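Local coordinates for lipase 2 (PDB 4JEI), which probably hydrolyses the ester bonds of triacylglycerols, as a secreted yeast lipase of the alpha/beta-hydrolase fold, at residues Val185-Pro190 / Tyr223-Arg228. The protein carries 2 engineered substitutions. Residues are numbered along the deposited sequence; the frame is centred on the assembly and turned at random.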
ATOM      1  N   VAL A 185      -1.691  -1.095  -4.906  1.00 48.41           N
ATOM      2  CA  VAL A 185      -2.711  -1.583  -3.981  1.00 47.95           C
ATOM      3  C   VAL A 185      -2.102  -1.507  -2.596  1.00 51.28           C
ATOM      4  O   VAL A 185      -1.089  -2.146  -2.340  1.00 51.59           O
ATOM      5  CB  VAL A 185      -3.260  -3.002  -4.303  1.00 51.71           C
ATOM      6  CG1 VAL A 185      -4.260  -3.450  -3.243  1.00 51.48           C
ATOM      7  CG2 VAL A 185      -3.902  -3.050  -5.686  1.00 51.38           C
ATOM      8  N   THR A 186      -2.675  -0.685  -1.724  1.00 46.67           N
ATOM      9  CA  THR A 186      -2.164  -0.545  -0.365  1.00 45.97           C
ATOM     10  C   THR A 186      -3.208  -1.049   0.619  1.00 48.95           C
ATOM     11  O   THR A 186      -4.408  -0.966   0.349  1.00 47.83           O
ATOM     12  CB  THR A 186      -1.715   0.891  -0.092  1.00 52.74           C
ATOM     13  OG1 THR A 186      -2.856   1.745  -0.144  1.00 53.31           O
ATOM     14  CG2 THR A 186      -0.654   1.373  -1.080  1.00 51.24           C
ATOM     15  N   LEU A 187      -2.751  -1.594   1.748  1.00 45.73           N
ATOM     16  CA  LEU A 187      -3.632  -2.130   2.781  1.00 45.77           C
ATOM     17  C   LEU A 187      -3.248  -1.546   4.133  1.00 50.48           C
ATOM     18  O   LEU A 187      -2.095  -1.657   4.549  1.00 50.57           O
ATOM     19  CB  LEU A 187      -3.575  -3.665   2.781  1.00 45.78           C
ATOM     20  CG  LEU A 187      -4.026  -4.321   1.475  1.00 50.15           C
ATOM     21  CD1 LEU A 187      -2.850  -4.893   0.706  1.00 50.20           C
ATOM     22  CD2 LEU A 187      -5.087  -5.337   1.719  1.00 52.77           C
ATOM     23  N   GLY A 188      -4.194  -0.861   4.764  1.00 46.85           N
ATOM     24  CA  GLY A 188      -3.981  -0.197   6.046  1.00 46.94           C
ATOM     25  C   GLY A 188      -2.848   0.808   6.038  1.00 51.39           C
ATOM     26  O   GLY A 188      -2.104   0.906   7.018  1.00 51.02           O
ATOM     27  N   GLN A 189      -2.684   1.541   4.917  1.00 48.59           N
ATOM     28  CA  GLN A 189      -1.615   2.523   4.792  1.00 48.51           C
ATOM     29  C   GLN A 189      -1.918   3.810   5.552  1.00 52.23           C
ATOM     30  O   GLN A 189      -3.033   4.336   5.456  1.00 51.67           O
ATOM     31  CB  GLN A 189      -1.227   2.799   3.324  1.00 49.93           C
ATOM     32  CG  GLN A 189      -2.255   3.586   2.520  1.00 64.38           C
ATOM     33  CD  GLN A 189      -1.613   4.603   1.624  1.00 76.33           C
ATOM     34  OE1 GLN A 189      -1.118   5.634   2.078  1.00 70.49           O
ATOM     35  NE2 GLN A 189      -1.656   4.365   0.326  1.00 67.51           N
ATOM     36  N   PRO A 190      -0.932   4.342   6.305  1.00 48.67           N
ATOM     37  CA  PRO A 190      -1.172   5.605   7.014  1.00 48.52           C
ATOM     38  C   PRO A 190      -1.149   6.767   6.029  1.00 53.06           C
ATOM     39  O   PRO A 190      -0.771   6.569   4.872  1.00 52.74           O
ATOM     40  CB  PRO A 190      -0.022   5.666   8.018  1.00 50.14           C
ATOM     41  CG  PRO A 190       1.059   4.863   7.412  1.00 54.43           C
ATOM     42  CD  PRO A 190       0.446   3.850   6.516  1.00 49.90           C
ATOM     43  N   TYR A 223      -5.521   1.867  -5.500  1.00 48.31           N
ATOM     44  CA  TYR A 223      -6.470   1.314  -4.534  1.00 47.50           C
ATOM     45  C   TYR A 223      -5.890   1.371  -3.133  1.00 51.16           C
ATOM     46  O   TYR A 223      -4.812   0.827  -2.876  1.00 50.69           O
ATOM     47  CB  TYR A 223      -6.843  -0.137  -4.884  1.00 48.37           C
ATOM     48  CG  TYR A 223      -7.550  -0.294  -6.207  1.00 49.64           C
ATOM     49  CD1 TYR A 223      -8.917  -0.065  -6.324  1.00 51.76           C
ATOM     50  CD2 TYR A 223      -6.854  -0.682  -7.351  1.00 50.14           C
ATOM     51  CE1 TYR A 223      -9.574  -0.212  -7.541  1.00 53.12           C
ATOM     52  CE2 TYR A 223      -7.499  -0.829  -8.576  1.00 50.93           C
ATOM     53  CZ  TYR A 223      -8.861  -0.593  -8.666  1.00 58.69           C
ATOM     54  OH  TYR A 223      -9.511  -0.745  -9.863  1.00 61.74           O
ATOM     55  N   ARG A 224      -6.612   2.041  -2.233  1.00 47.68           N
ATOM     56  CA  ARG A 224      -6.240   2.186  -0.837  1.00 47.34           C
ATOM     57  C   ARG A 224      -7.233   1.382  -0.003  1.00 51.27           C
ATOM     58  O   ARG A 224      -8.375   1.808   0.171  1.00 50.58           O
ATOM     59  CB  ARG A 224      -6.277   3.665  -0.452  1.00 47.46           C
ATOM     60  CG  ARG A 224      -4.946   4.394  -0.596  1.00 55.32           C
ATOM     61  CD  ARG A 224      -5.002   5.851  -0.130  1.00 54.88           C
ATOM     62  NE  ARG A 224      -5.832   6.033   1.068  1.00 52.61           N
ATOM     63  CZ  ARG A 224      -7.064   6.541   1.053  1.00 65.85           C
ATOM     64  NH1 ARG A 224      -7.617   6.932  -0.080  1.00 54.09           N
ATOM     65  NH2 ARG A 224      -7.750   6.647   2.186  1.00 54.85           N
ATOM     66  N   ILE A 225      -6.833   0.190   0.447  1.00 48.03           N
ATOM     67  CA  ILE A 225      -7.732  -0.670   1.220  1.00 47.74           C
ATOM     68  C   ILE A 225      -7.674  -0.328   2.705  1.00 51.86           C
ATOM     69  O   ILE A 225      -6.594  -0.314   3.298  1.00 52.01           O
ATOM     70  CB  ILE A 225      -7.584  -2.189   0.907  1.00 50.68           C
ATOM     71  CG1 ILE A 225      -7.665  -2.455  -0.613  1.00 50.75           C
ATOM     72  CG2 ILE A 225      -8.643  -3.020   1.658  1.00 51.46           C
ATOM     73  CD1 ILE A 225      -7.178  -3.798  -1.051  1.00 56.37           C
ATOM     74  N   THR A 226      -8.842  -0.001   3.280  1.00 48.19           N
ATOM     75  CA  THR A 226      -9.007   0.353   4.689  1.00 47.81           C
ATOM     76  C   THR A 226     -10.017  -0.592   5.338  1.00 52.08           C
ATOM     77  O   THR A 226     -10.831  -1.196   4.640  1.00 51.64           O
ATOM     78  CB  THR A 226      -9.402   1.818   4.842  1.00 52.78           C
ATOM     79  OG1 THR A 226     -10.678   2.004   4.244  1.00 52.81           O
ATOM     80  CG2 THR A 226      -8.386   2.772   4.234  1.00 50.38           C
ATOM     81  N   HIS A 227      -9.969  -0.718   6.668  1.00 49.14           N
ATOM     82  CA  HIS A 227     -10.832  -1.621   7.420  1.00 49.05           C
ATOM     83  C   HIS A 227     -11.449  -0.928   8.638  1.00 53.99           C
ATOM     84  O   HIS A 227     -10.823  -0.040   9.217  1.00 53.72           O
ATOM     85  CB  HIS A 227     -10.014  -2.873   7.813  1.00 49.49           C
ATOM     86  CG  HIS A 227     -10.643  -3.771   8.829  1.00 52.60           C
ATOM     87  ND1 HIS A 227     -10.021  -4.038  10.030  1.00 54.34           N
ATOM     88  CD2 HIS A 227     -11.815  -4.443   8.787  1.00 54.01           C
ATOM     89  CE1 HIS A 227     -10.830  -4.854  10.683  1.00 53.59           C
ATOM     90  NE2 HIS A 227     -11.924  -5.123   9.976  1.00 53.77           N
ATOM     91  N   ARG A 228     -12.691  -1.329   9.000  1.00 51.12           N
ATOM     92  CA  ARG A 228     -13.437  -0.860  10.171  1.00 51.30           C
ATOM     93  C   ARG A 228     -12.579  -1.027  11.421  1.00 55.63           C
ATOM     94  O   ARG A 228     -12.068  -2.121  11.679  1.00 55.19           O
ATOM     95  CB  ARG A 228     -14.697  -1.716  10.363  1.00 52.67           C
ATOM     96  CG  ARG A 228     -15.992  -1.068   9.918  1.00 65.22           C
ATOM     97  CD  ARG A 228     -17.076  -1.033  10.989  1.00 74.79           C
ATOM     98  NE  ARG A 228     -16.939  -2.079  12.007  1.00 81.92           N
ATOM     99  CZ  ARG A 228     -17.802  -2.277  12.998  1.00 94.95           C
ATOM    100  NH1 ARG A 228     -18.888  -1.519  13.103  1.00 83.52           N
ATOM    101  NH2 ARG A 228     -17.586  -3.234  13.890  1.00 80.31           N
TER
HETATM  102  O   HOH W   1      -4.610   1.243   2.459  1.00 65.44           O
HETATM  103  O   HOH W   2      -5.483   4.363   3.336  1.00 45.47           O
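Thr186 exchanges two backbone hydrogen bonds with the neighbouring parallel strand: its N donates to Tyr223 O (2.9 Å), and its O accepts from Ile225 N (2.7 Å). Gly188 N extends the pattern to Ile225 O at 2.9 Å, just where the chain turns out of the sheet; its positive phi of 57° is a conformation that glycine adopts readily.

Val185, Leu187, Tyr223 and Ile225 share one face, which packs against helix 12-27. Beta-branched Val185 and Ile225 suit extended strands, and Ile225 serves both neighbours: its CD1 lies 3.7 Å from Val185 CG1, anti to the backbone N (chi1 177°), and 3.8 Å from Leu187 CD2, on a flexible apolar branch.

Thr186 and Arg224 point to the opposite face, and Gln189 reaches there from the loop; helix 163-177 packs on Thr186 and Gln189. Arg224 offers aliphatic CG to Thr186 OG1 while its NE reaches water. One water accepts from Gln189 N and donates to Ile225 O (2.7 Å); a second joins Arg224 NE to Gln189 O.

The contact closes the beta-alpha-beta unit of strand 183-187, helix 195-206 and strand 222-227. Its chemistry implies an apolar face packed against helix 12-27 and another where two waters bridge Gln189's backbone to the second strand.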